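Local coordinates for lysine-sensitive aspartokinase 3 (Escherichia coli, PDB 2J0W), which catalyses the ATP-dependent phosphorylation of L-aspartate to 4-phospho-L-aspartate, the first step of lysine biosynthesis, and is feedback-inhibited by lysine, at residues 108-112 with 151-155; 223-227 with 275-279; 315-319 with 375-379; 87-92 with 121-125; 409-413 with 438-443. All coordinates share one frame; numbering follows the deposited sequence.

Contacts 1, 2 and 4 lie in the amino acid kinase part of the chain, and contacts 3 and 5 in its ACT regions. Contact 2 holds the adenine of ADP. Contacts 1 and 4 share helix 108-131, their centres 21 Å apart. Asp112 of contact 1 and Met121 of contact 4 have side chains about 10 Å and about 11 Å from the bound aspartate. Contact 2 lies 29 Å, centre to centre, from each of them. Contact 3 carries Met318 of the allosteric lysine site, and its centre is 48 Å from that of contact 2. Contact 5 lies closer to the nucleotide contact, with nearest atoms about 10 Å apart.

Contact 1: residues 108-112 with 151-155; sequences PALTD and RFGRA
Phe152 and Gly153 pack against the first turn of helix 108-131. They are the two central residues of a type II beta turn from Arg151 to Arg154, within the amino acid kinase fold. The turn is closed by a weak bond from Arg154 N to Arg151 O. Phe152 comes first and has the most surface buried in the contact. Its CB sits 3.6 Å from Pro108 O and also touches Pro108 CB. With CG beside the backbone N (chi1 -60°), the ring reaches over Ala109. Ala109 CB stands almost on the ring normal, 3.7 Å from the Phe152 ring centroid, in a CH-pi contact. The same ring has Asp112 OD2 at its edge, 3.7 Å from Phe152 CD2. Gly153 follows. At its backbone angles a CB would be jammed against the preceding carbonyl O, so the turn needs glycine here. Gly153 N donates to Asp112 OD2, 3.0 Å away and 161° at the hydrogen, meeting the syn side of the carboxylate 34° out of its plane. The other oxygen, OD1, is hydrogen-bonded to Thr195 OG1, so this one group ties the turn and strand 193-195 to the helix. An alanine in place of Asp112 would probably leave Gly153 N and the Thr195 hydroxyl without this shared acceptor and the turn less firmly held. Ala155, just beyond the turn, is backbone-bonded to Thr195, and its CB touches Thr194.

Contact 2: residues 223-227 with 275-279; sequences VPGIY and FVGSS. With ADP (adenosine-5'-diphosphate), chain D.
Ile226 meets Val276 on one side and the adenine of ADP on the other. From its CB the chain divides. CG2 turns toward the nucleotide and lies 4.0 Å from ADP N1. CG1 goes the other way, beside the backbone N (chi1 -57°), and rests 4.0 Å from Val276 CG2. CD1, at the tip, touches the same methyl. The two side chains cross at about a right angle. The second branch of Val276, CG1, lies against the backbone of Gly225. This is the nucleotide site of the amino acid kinase fold. Strand 274-278 belongs to its central sheet, and residues 223-227 run from a loop into a short, weakly bonded edge strand at about 226-227. Pro224 is the centre of an inverse gamma turn, and its CB lies 4.0 Å from Ser278 CB. Beyond the turn the backbone of Tyr227 reads the adenine edge twice. Tyr227 N donates to ADP N1 at 2.8 Å, with an angle of 165° at the hydrogen. ADP N6 in turn donates to Tyr227 O at 3.2 Å. Val223 flanks the ribose, its CG2 3.7 Å from ADP O3'. Asp222 and Lys257 also bond the nucleotide.

Contact 3: residues 315-319 with 375-379; sequences SLNML and SALCR
Leu316 lies along the backbone at the end of helix 368-377, and this is the close part of the contact. Its CG, beside the backbone N (chi1 -80°), is 3.4 Å from Arg379 N. Its CD1 lies against two successive carbonyl oxygens near the helix end, 3.2 Å from Ala376 O and also close to Ser375 O. Its CD2 goes to the other side and touches Arg379 CB at 4.0 Å, the two side chains crossing at about a right angle. Next to it the Ser315 backbone meets the Cys378 side chain, with Ser315 CA 3.7 Å from Cys378 CB. This inner side is closed by Phe324 of helix 321-328, which both residues touch. The backbone of Arg379 is hydrogen-bonded to His314, the residue just before Ser315.

Leu316 is itself partly at the surface, but it buries far more area than Met318 or Leu319. These two are exposed and make few contacts, mainly through their outer atoms. Met318 is bent at chi3 (76°), which brings CE to 3.4 Å from Ala376 O. Leu319 meets Leu377 CD1 through CD1 alone, methyl to methyl. The guanidinium of Arg379 leads away from the contact.

The segments belong to the ACT region that is required for homodimerization. Met318 binds the inhibitor lysine in a site shared between the two subunits. Between the two segments the contact is van der Waals packing, much of it methyl groups against carbonyl oxygens. With no hydrogen bond between them, it rests on fit of shape rather than on directed bonds.

Contact 4: residues 87-92 with 121-125; sequences EIERLL and MSTLL
Met121 reaches across to helix 82-102 and overlaps Leu91, Ile88 and Leu92. The contact is an antiparallel helix pair in the amino acid kinase domain. The short segments run at 177° to each other, with their axes 11.1 Å apart at closest approach. Met121 CG slides past Leu91, 3.4 Å from Leu91 CD1. Farther out the chain bends at chi3 (92°), and this turns CE between two neighbours. CE lies 3.4 Å from Leu92 CD2 and 3.5 Å from Ile88 CG2. Leu92 comes at it at about a right angle. Gln71 of helix 57-75 and Ile95 of helix 82-102 also touch Met121. An alanine at Met121 would probably open a gap between the helices and leave Leu91, Leu92 and Ile88 without their common partner.

One turn along the helix, Leu124 continues the apolar row. Its CD1 is 4.0 Å from Leu91 CD1, so Leu91 is shared between Met121 and Leu124. At the partly exposed edge, Glu87 extends toward Leu124, its OE1 touching Leu124 CD1. This is a van der Waals contact of carboxylate oxygen with methyl. On the buried side, Ser122 OG bonds Ser39 O and so ties helix 108-131 to a residue of the aspartate pocket. Ile88 and Leu125 cross at about a right angle, Ile88 CD1 4.1 Å from Leu125 CD2.

Contact 5: residues 409-413 with 438-443; sequences VLEPF and QVVQKL
Phe413 carries the aromatic part of this contact. Val439 CG2 sits over one face of its ring in a CH-pi contact, 3.8 Å from the ring centroid and 22° off the normal. The methyl is offset toward the rim, nearest to CE1. Pro412 CG lies over the opposite face, so the ring is held between the two. At the ring edge comes the amide of Gln438. Its NE2 is 3.7 Å from Phe413 CE2, with the amide plane turned 84° from the ring plane. The Gln438 chain is fully extended (chi1 -170°), and this carries the amide to the ring edge.

The purely aliphatic contacts follow. Leu410 CD2 meets Val439 CG1 at 3.6 Å and Leu443 CD2 at 3.9 Å, crossing both side chains at about a right angle. Val439 thus gives one methyl to Leu410 and the other to Phe413. Val409 CG1 rests on the aliphatic part of Lys442, 3.4 Å from Lys442 CB. Phe429 of strand 426-432 touches both Leu410 and Leu443. This is packing within an ACT domain, where helix 436-448 lies against the loop between helix 402-407 and strand 417-420.

A type I beta turn runs from Leu410 to Phe413, closed by Phe413 N to Leu410 O at 2.9 Å. The backbone of Phe413 is also hydrogen-bonded to the second subunit, and Glu411 packs on Lys404 of that subunit.

Contact 1: residues 108-112 with 151-155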
# COMPACT_ATOMS: atom_id res chain seq x y z
N PRO A 108 8.90 17.65 26.46
CA PRO A 108 9.81 17.62 25.32
C PRO A 108 10.60 18.92 25.18
O PRO A 108 11.72 18.92 24.67
CB PRO A 108 8.88 17.36 24.13
CG PRO A 108 7.52 17.80 24.62
CD PRO A 108 7.52 17.36 26.05
N ALA A 109 10.04 20.02 25.67
CA ALA A 109 10.73 21.31 25.58
C ALA A 109 11.86 21.45 26.60
O ALA A 109 12.89 22.04 26.32
CB ALA A 109 9.73 22.45 25.75
N LEU A 110 11.65 20.90 27.79
CA LEU A 110 12.68 20.96 28.83
C LEU A 110 13.82 20.06 28.38
O LEU A 110 15.00 20.39 28.53
CB LEU A 110 12.11 20.48 30.17
CG LEU A 110 13.10 20.40 31.33
CD1 LEU A 110 13.73 21.76 31.58
CD2 LEU A 110 12.38 19.92 32.58
N THR A 111 13.47 18.91 27.80
CA THR A 111 14.44 17.95 27.31
C THR A 111 15.34 18.55 26.20
O THR A 111 16.57 18.42 26.25
CB THR A 111 13.71 16.71 26.79
OG1 THR A 111 13.22 15.94 27.90
CG2 THR A 111 14.65 15.85 25.94
N ASP A 112 14.72 19.21 25.22
CA ASP A 112 15.48 19.83 24.14
C ASP A 112 16.45 20.85 24.72
O ASP A 112 17.59 20.96 24.28
CB ASP A 112 14.55 20.52 23.13
CG ASP A 112 14.16 19.61 21.97
OD1 ASP A 112 14.35 18.38 22.07
OD2 ASP A 112 13.65 20.12 20.94
N ARG A 151 7.89 22.11 17.25
CA ARG A 151 7.74 20.68 17.48
C ARG A 151 8.98 20.15 18.21
O ARG A 151 9.93 19.69 17.57
CB ARG A 151 7.60 19.94 16.14
CG ARG A 151 7.36 18.45 16.33
CD ARG A 151 7.07 17.74 15.03
NE ARG A 151 6.64 16.36 15.26
CZ ARG A 151 5.61 16.02 16.04
NH1 ARG A 151 4.90 16.94 16.68
NH2 ARG A 151 5.27 14.74 16.16
N PHE A 152 8.99 20.22 19.54
CA PHE A 152 10.15 19.79 20.31
C PHE A 152 10.44 18.29 20.24
O PHE A 152 9.53 17.47 20.22
CB PHE A 152 10.03 20.22 21.77
CG PHE A 152 9.93 21.71 21.96
CD1 PHE A 152 8.68 22.34 22.00
CD2 PHE A 152 11.08 22.48 22.10
CE1 PHE A 152 8.59 23.73 22.19
CE2 PHE A 152 11.00 23.87 22.28
CZ PHE A 152 9.75 24.50 22.32
N GLY A 153 11.73 17.94 20.21
CA GLY A 153 12.13 16.54 20.13
C GLY A 153 12.55 16.18 18.72
O GLY A 153 13.40 15.31 18.51
N ARG A 154 11.95 16.85 17.74
CA ARG A 154 12.26 16.64 16.34
C ARG A 154 11.72 17.82 15.56
O ARG A 154 10.86 17.67 14.70
CB ARG A 154 11.67 15.32 15.85
CG ARG A 154 10.20 15.18 16.11
CD ARG A 154 9.77 13.74 15.87
NE ARG A 154 8.34 13.63 15.58
CZ ARG A 154 7.70 12.47 15.43
NH1 ARG A 154 8.36 11.32 15.55
NH2 ARG A 154 6.40 12.47 15.14
N ALA A 155 12.24 19.00 15.90
CA ALA A 155 11.83 20.24 15.26
C ALA A 155 12.15 20.21 13.78
O ALA A 155 13.10 19.58 13.36
CB ALA A 155 12.54 21.42 15.93

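Contact 2: residues 223-227 with 275-279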
# COMPACT_ATOMS: atom_id res chain seq x y z
N VAL A 223 33.31 4.90 10.88
CA VAL A 223 33.33 3.86 9.86
C VAL A 223 33.69 4.54 8.54
O VAL A 223 33.06 5.52 8.16
CB VAL A 223 31.96 3.18 9.73
CG1 VAL A 223 31.66 2.89 8.28
CG2 VAL A 223 31.95 1.91 10.55
N PRO A 224 34.70 4.01 7.83
CA PRO A 224 35.17 4.56 6.55
C PRO A 224 34.22 4.43 5.38
O PRO A 224 34.38 3.53 4.55
CB PRO A 224 36.45 3.78 6.33
CG PRO A 224 36.09 2.45 6.83
CD PRO A 224 35.39 2.75 8.14
N GLY A 225 33.24 5.33 5.30
CA GLY A 225 32.27 5.32 4.21
C GLY A 225 30.94 4.64 4.47
O GLY A 225 30.62 4.28 5.61
N ILE A 226 30.15 4.47 3.41
CA ILE A 226 28.84 3.82 3.49
C ILE A 226 29.02 2.38 2.96
O ILE A 226 29.51 2.18 1.84
CB ILE A 226 27.80 4.58 2.60
CG1 ILE A 226 27.71 6.04 3.04
CG2 ILE A 226 26.43 3.93 2.70
CD1 ILE A 226 26.83 6.89 2.13
N TYR A 227 28.63 1.39 3.75
CA TYR A 227 28.78 -0.00 3.33
C TYR A 227 27.51 -0.60 2.75
O TYR A 227 26.48 0.05 2.73
CB TYR A 227 29.23 -0.86 4.51
CG TYR A 227 30.67 -0.62 4.89
CD1 TYR A 227 31.16 0.67 5.05
CD2 TYR A 227 31.55 -1.69 5.07
CE1 TYR A 227 32.48 0.90 5.37
CE2 TYR A 227 32.88 -1.47 5.39
CZ TYR A 227 33.34 -0.17 5.54
OH TYR A 227 34.66 0.08 5.85
N PHE A 275 30.45 13.64 1.52
CA PHE A 275 31.48 12.63 1.72
C PHE A 275 31.37 11.94 3.09
O PHE A 275 31.12 12.60 4.10
CB PHE A 275 32.86 13.23 1.58
CG PHE A 275 33.95 12.25 1.88
CD1 PHE A 275 34.20 11.21 1.01
CD2 PHE A 275 34.65 12.33 3.07
CE1 PHE A 275 35.14 10.24 1.31
CE2 PHE A 275 35.60 11.36 3.39
CZ PHE A 275 35.84 10.31 2.50
N VAL A 276 31.61 10.63 3.13
CA VAL A 276 31.49 9.88 4.38
C VAL A 276 32.72 9.03 4.70
O VAL A 276 32.98 8.03 4.04
CB VAL A 276 30.23 8.93 4.36
CG1 VAL A 276 30.03 8.28 5.74
CG2 VAL A 276 28.98 9.70 3.96
N GLY A 277 33.46 9.42 5.75
CA GLY A 277 34.64 8.67 6.14
C GLY A 277 34.88 8.61 7.63
O GLY A 277 34.23 9.32 8.41
N SER A 278 35.83 7.75 8.02
CA SER A 278 36.23 7.53 9.41
C SER A 278 37.12 8.68 9.88
O SER A 278 37.97 9.15 9.14
CB SER A 278 37.00 6.21 9.52
OG SER A 278 37.39 5.92 10.85
N SER A 279 36.92 9.13 11.12
CA SER A 279 37.71 10.22 11.66
C SER A 279 38.98 9.66 12.29
O SER A 279 39.93 10.38 12.58
CB SER A 279 36.91 10.99 12.72
OG SER A 279 36.58 10.14 13.80
PB ADP D . 28.03 9.53 14.17
O1B ADP D . 29.31 9.70 13.44
O2B ADP D . 28.10 10.08 15.57
O3B ADP D . 26.84 10.17 13.38
PA ADP D . 26.54 7.04 14.30
O1A ADP D . 26.66 5.97 15.32
O2A ADP D . 25.33 7.92 14.41
O3A ADP D . 27.82 7.96 14.30
O5' ADP D . 26.58 6.19 12.93
C5' ADP D . 27.69 5.45 12.34
C4' ADP D . 27.29 3.99 12.34
O4' ADP D . 26.08 3.62 11.62
C3' ADP D . 28.29 2.97 11.85
O3' ADP D . 29.31 2.97 12.87
C2' ADP D . 27.41 1.73 11.79
O2' ADP D . 27.29 1.11 13.06
C1' ADP D . 26.09 2.23 11.32
N9 ADP D . 25.70 1.86 9.88
C8 ADP D . 24.49 1.32 9.61
N7 ADP D . 24.26 1.04 8.35
C5 ADP D . 25.40 1.42 7.74
C6 ADP D . 25.77 1.37 6.35
N6 ADP D . 25.01 0.92 5.41
N1 ADP D . 27.06 1.85 6.07
C2 ADP D . 27.93 2.35 7.07
N3 ADP D . 27.57 2.40 8.38
C4 ADP D . 26.33 1.94 8.67

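Contact 3: residues 315-319 with 375-379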
# COMPACT_ATOMS: atom_id res chain seq x y z
N SER A 315 -12.00 -2.31 8.02
CA SER A 315 -13.12 -1.39 8.21
C SER A 315 -14.32 -1.95 8.94
O SER A 315 -14.68 -3.12 8.77
CB SER A 315 -13.58 -0.85 6.87
OG SER A 315 -14.12 -1.88 6.07
N LEU A 316 -14.95 -1.12 9.76
CA LEU A 316 -16.15 -1.55 10.47
C LEU A 316 -17.30 -1.34 9.48
O LEU A 316 -18.45 -1.14 9.86
CB LEU A 316 -16.35 -0.76 11.77
CG LEU A 316 -15.48 -1.25 12.95
CD1 LEU A 316 -15.82 -0.47 14.21
CD2 LEU A 316 -15.70 -2.75 13.18
N ASN A 317 -16.91 -1.38 8.21
CA ASN A 317 -17.80 -1.30 7.05
C ASN A 317 -18.89 -0.22 7.07
O ASN A 317 -20.07 -0.53 6.90
CB ASN A 317 -18.41 -2.70 6.85
CG ASN A 317 -19.27 -2.82 5.61
OD1 ASN A 317 -20.49 -2.70 5.68
ND2 ASN A 317 -18.64 -3.06 4.47
N MET A 318 -18.52 1.05 7.25
CA MET A 318 -19.55 2.08 7.26
C MET A 318 -19.40 3.21 6.24
O MET A 318 -20.27 4.07 6.13
CB MET A 318 -19.71 2.68 8.66
CG MET A 318 -18.49 3.35 9.22
SD MET A 318 -18.82 3.85 10.92
CE MET A 318 -18.69 2.28 11.75
N LEU A 319 -18.31 3.21 5.48
CA LEU A 319 -18.10 4.24 4.46
C LEU A 319 -17.57 3.56 3.21
O LEU A 319 -17.11 2.42 3.27
CB LEU A 319 -17.12 5.30 4.97
CG LEU A 319 -17.47 5.94 6.33
CD1 LEU A 319 -16.27 6.73 6.83
CD2 LEU A 319 -18.69 6.84 6.21
N SER A 375 -10.65 3.52 16.04
CA SER A 375 -11.27 2.27 16.47
C SER A 375 -12.74 2.13 16.09
O SER A 375 -13.21 1.01 15.81
CB SER A 375 -11.13 2.11 17.99
OG SER A 375 -9.77 2.10 18.39
N ALA A 376 -13.47 3.25 16.06
CA ALA A 376 -14.89 3.24 15.71
C ALA A 376 -15.07 3.33 14.20
O ALA A 376 -15.95 2.68 13.64
CB ALA A 376 -15.59 4.41 16.39
N LEU A 377 -14.24 4.14 13.55
CA LEU A 377 -14.30 4.30 12.11
C LEU A 377 -13.85 3.03 11.38
O LEU A 377 -14.17 2.84 10.21
CB LEU A 377 -13.43 5.47 11.67
CG LEU A 377 -13.18 5.51 10.15
CD1 LEU A 377 -14.51 5.58 9.42
CD2 LEU A 377 -12.29 6.69 9.78
N CYS A 378 -13.10 2.18 12.07
CA CYS A 378 -12.59 0.96 11.46
C CYS A 378 -11.81 0.16 12.49
O CYS A 378 -10.98 0.72 13.19
CB CYS A 378 -11.67 1.30 10.29
SG CYS A 378 -10.29 2.39 10.72
N ARG A 379 -12.07 -1.14 12.57
CA ARG A 379 -11.36 -2.00 13.50
C ARG A 379 -9.84 -1.81 13.34
O ARG A 379 -9.33 -1.72 12.22
CB ARG A 379 -11.72 -3.45 13.24
CG ARG A 379 -10.54 -4.37 13.45
CD ARG A 379 -10.70 -5.62 12.67
NE ARG A 379 -11.28 -6.68 13.49
CZ ARG A 379 -11.61 -7.87 13.01
NH1 ARG A 379 -11.43 -8.14 11.73
NH2 ARG A 379 -12.12 -8.79 13.83

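Contact 4: residues 87-92 with 121-125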
# COMPACT_ATOMS: atom_id res chain seq x y z
N GLU A 87 33.01 28.60 32.27
CA GLU A 87 31.88 28.32 31.40
C GLU A 87 31.34 26.92 31.58
O GLU A 87 30.15 26.73 31.82
CB GLU A 87 32.31 28.54 29.95
CG GLU A 87 32.82 29.96 29.71
CD GLU A 87 33.52 30.14 28.37
OE1 GLU A 87 33.58 29.18 27.58
OE2 GLU A 87 34.01 31.26 28.11
N ILE A 88 32.22 25.94 31.46
CA ILE A 88 31.81 24.56 31.63
C ILE A 88 31.06 24.45 32.96
O ILE A 88 30.01 23.82 33.03
CB ILE A 88 33.00 23.58 31.66
CG1 ILE A 88 33.81 23.68 30.36
CG2 ILE A 88 32.49 22.16 31.84
CD1 ILE A 88 33.02 23.42 29.11
N GLU A 89 31.61 25.08 34.00
CA GLU A 89 31.00 25.06 35.32
C GLU A 89 29.58 25.61 35.28
O GLU A 89 28.69 25.10 35.96
CB GLU A 89 31.84 25.86 36.31
CG GLU A 89 33.16 25.23 36.71
CD GLU A 89 33.00 23.90 37.41
OE1 GLU A 89 32.00 23.71 38.13
OE2 GLU A 89 33.90 23.05 37.25
N ARG A 90 29.37 26.67 34.50
CA ARG A 90 28.04 27.25 34.39
C ARG A 90 27.16 26.20 33.74
O ARG A 90 26.16 25.77 34.31
CB ARG A 90 28.07 28.53 33.54
CG ARG A 90 28.22 29.82 34.35
CD ARG A 90 29.19 29.66 35.54
NE ARG A 90 28.61 28.85 36.62
CZ ARG A 90 29.31 28.28 37.60
NH1 ARG A 90 30.63 28.43 37.66
NH2 ARG A 90 28.69 27.56 38.53
N LEU A 91 27.57 25.78 32.54
CA LEU A 91 26.82 24.76 31.81
C LEU A 91 26.53 23.59 32.74
O LEU A 91 25.37 23.20 32.92
CB LEU A 91 27.61 24.31 30.58
CG LEU A 91 27.99 25.46 29.63
CD1 LEU A 91 28.73 24.92 28.44
CD2 LEU A 91 26.75 26.21 29.18
N LEU A 92 27.57 23.04 33.35
CA LEU A 92 27.38 21.93 34.27
C LEU A 92 26.41 22.31 35.37
O LEU A 92 25.48 21.57 35.67
CB LEU A 92 28.70 21.48 34.88
CG LEU A 92 29.57 20.70 33.90
CD1 LEU A 92 30.78 20.18 34.64
CD2 LEU A 92 28.77 19.54 33.30
N MET A 121 28.91 22.28 25.05
CA MET A 121 30.19 22.00 25.69
C MET A 121 31.23 21.48 24.70
O MET A 121 32.37 21.89 24.74
CB MET A 121 30.03 21.02 26.85
CG MET A 121 29.28 21.61 28.03
SD MET A 121 28.69 20.36 29.17
CE MET A 121 30.03 20.28 30.27
N SER A 122 30.84 20.58 23.81
CA SER A 122 31.79 20.04 22.84
C SER A 122 32.37 21.12 21.92
O SER A 122 33.58 21.18 21.74
CB SER A 122 31.16 18.92 22.01
OG SER A 122 30.16 19.43 21.13
N THR A 123 31.53 21.97 21.34
CA THR A 123 32.05 23.02 20.44
C THR A 123 32.92 24.04 21.17
O THR A 123 33.82 24.61 20.56
CB THR A 123 30.92 23.78 19.71
OG1 THR A 123 29.99 24.30 20.66
CG2 THR A 123 30.21 22.88 18.74
N LEU A 124 32.65 24.29 22.45
CA LEU A 124 33.46 25.25 23.19
C LEU A 124 34.87 24.71 23.36
O LEU A 124 35.85 25.45 23.23
CB LEU A 124 32.88 25.50 24.57
CG LEU A 124 31.77 26.54 24.62
CD1 LEU A 124 31.36 26.80 26.06
CD2 LEU A 124 32.27 27.82 23.98
N LEU A 125 34.98 23.42 23.65
CA LEU A 125 36.27 22.82 23.84
C LEU A 125 37.02 22.72 22.53
O LEU A 125 38.21 23.05 22.45
CB LEU A 125 36.12 21.43 24.47
CG LEU A 125 35.44 21.41 25.85
CD1 LEU A 125 35.38 19.98 26.37
CD2 LEU A 125 36.21 22.31 26.82

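Contact 5: residues 409-413 with 438-443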
# COMPACT_ATOMS: atom_id res chain seq x y z
N VAL A 409 16.34 -17.45 0.21
CA VAL A 409 17.05 -17.77 1.44
C VAL A 409 16.21 -17.68 2.71
O VAL A 409 16.57 -18.24 3.75
CB VAL A 409 18.23 -16.82 1.63
CG1 VAL A 409 19.20 -17.40 2.64
CG2 VAL A 409 18.90 -16.55 0.30
N LEU A 410 15.09 -16.97 2.62
CA LEU A 410 14.21 -16.74 3.77
C LEU A 410 13.15 -17.79 4.03
O LEU A 410 12.21 -17.54 4.78
CB LEU A 410 13.55 -15.37 3.59
CG LEU A 410 14.59 -14.37 3.07
CD1 LEU A 410 13.95 -13.03 2.77
CD2 LEU A 410 15.69 -14.22 4.09
N GLU A 411 13.30 -18.95 3.41
CA GLU A 411 12.34 -20.04 3.57
C GLU A 411 12.01 -20.29 5.02
O GLU A 411 10.84 -20.37 5.40
CB GLU A 411 12.87 -21.32 2.93
CG GLU A 411 12.08 -22.57 3.31
CD GLU A 411 12.60 -23.81 2.62
OE1 GLU A 411 13.78 -23.82 2.22
OE2 GLU A 411 11.82 -24.78 2.50
N PRO A 412 13.04 -20.43 5.86
CA PRO A 412 12.87 -20.68 7.30
C PRO A 412 12.22 -19.56 8.13
O PRO A 412 12.06 -19.71 9.35
CB PRO A 412 14.30 -20.98 7.75
CG PRO A 412 15.13 -20.12 6.83
CD PRO A 412 14.47 -20.40 5.51
N PHE A 413 11.83 -18.46 7.49
CA PHE A 413 11.25 -17.33 8.22
C PHE A 413 9.80 -16.95 7.94
O PHE A 413 9.16 -17.47 7.04
CB PHE A 413 12.11 -16.10 8.01
CG PHE A 413 13.55 -16.30 8.32
CD1 PHE A 413 14.52 -16.11 7.35
CD2 PHE A 413 13.95 -16.67 9.60
CE1 PHE A 413 15.87 -16.28 7.64
CE2 PHE A 413 15.30 -16.85 9.90
CZ PHE A 413 16.26 -16.65 8.91
N GLN A 438 19.83 -12.28 11.30
CA GLN A 438 20.15 -13.51 10.57
C GLN A 438 19.66 -13.39 9.11
O GLN A 438 20.27 -13.93 8.19
CB GLN A 438 19.52 -14.73 11.24
CG GLN A 438 20.02 -16.04 10.65
CD GLN A 438 19.24 -17.26 11.12
OE1 GLN A 438 19.50 -18.39 10.68
NE2 GLN A 438 18.28 -17.05 12.00
N VAL A 439 18.55 -12.68 8.92
CA VAL A 439 18.01 -12.47 7.59
C VAL A 439 18.97 -11.56 6.81
O VAL A 439 19.36 -11.87 5.69
CB VAL A 439 16.61 -11.81 7.66
CG1 VAL A 439 16.15 -11.38 6.27
CG2 VAL A 439 15.62 -12.80 8.25
N VAL A 440 19.33 -10.43 7.41
CA VAL A 440 20.24 -9.49 6.76
C VAL A 440 21.51 -10.19 6.31
O VAL A 440 22.06 -9.90 5.24
CB VAL A 440 20.62 -8.36 7.72
CG1 VAL A 440 21.60 -7.42 7.06
CG2 VAL A 440 19.37 -7.64 8.15
N GLN A 441 21.97 -11.11 7.14
CA GLN A 441 23.18 -11.87 6.84
C GLN A 441 22.90 -12.82 5.69
O GLN A 441 23.60 -12.79 4.67
CB GLN A 441 23.62 -12.64 8.09
CG GLN A 441 24.17 -11.75 9.20
CD GLN A 441 23.99 -12.34 10.59
OE1 GLN A 441 24.49 -11.81 11.57
NE2 GLN A 441 23.25 -13.45 10.67
N LYS A 442 21.88 -13.65 5.82
CA LYS A 442 21.57 -14.59 4.76
C LYS A 442 21.47 -13.92 3.40
O LYS A 442 22.04 -14.41 2.44
CB LYS A 442 20.28 -15.34 5.07
CG LYS A 442 20.46 -16.43 6.11
CD LYS A 442 21.51 -17.46 5.68
CE LYS A 442 21.72 -18.52 6.76
NZ LYS A 442 20.42 -19.15 7.18
N LEU A 443 20.75 -12.80 3.32
CA LEU A 443 20.59 -12.08 2.05
C LEU A 443 21.92 -11.60 1.50
O LEU A 443 22.35 -11.99 0.42
CB LEU A 443 19.69 -10.86 2.22
CG LEU A 443 18.22 -11.05 2.56
CD1 LEU A 443 17.59 -9.68 2.67
CD2 LEU A 443 17.52 -11.88 1.50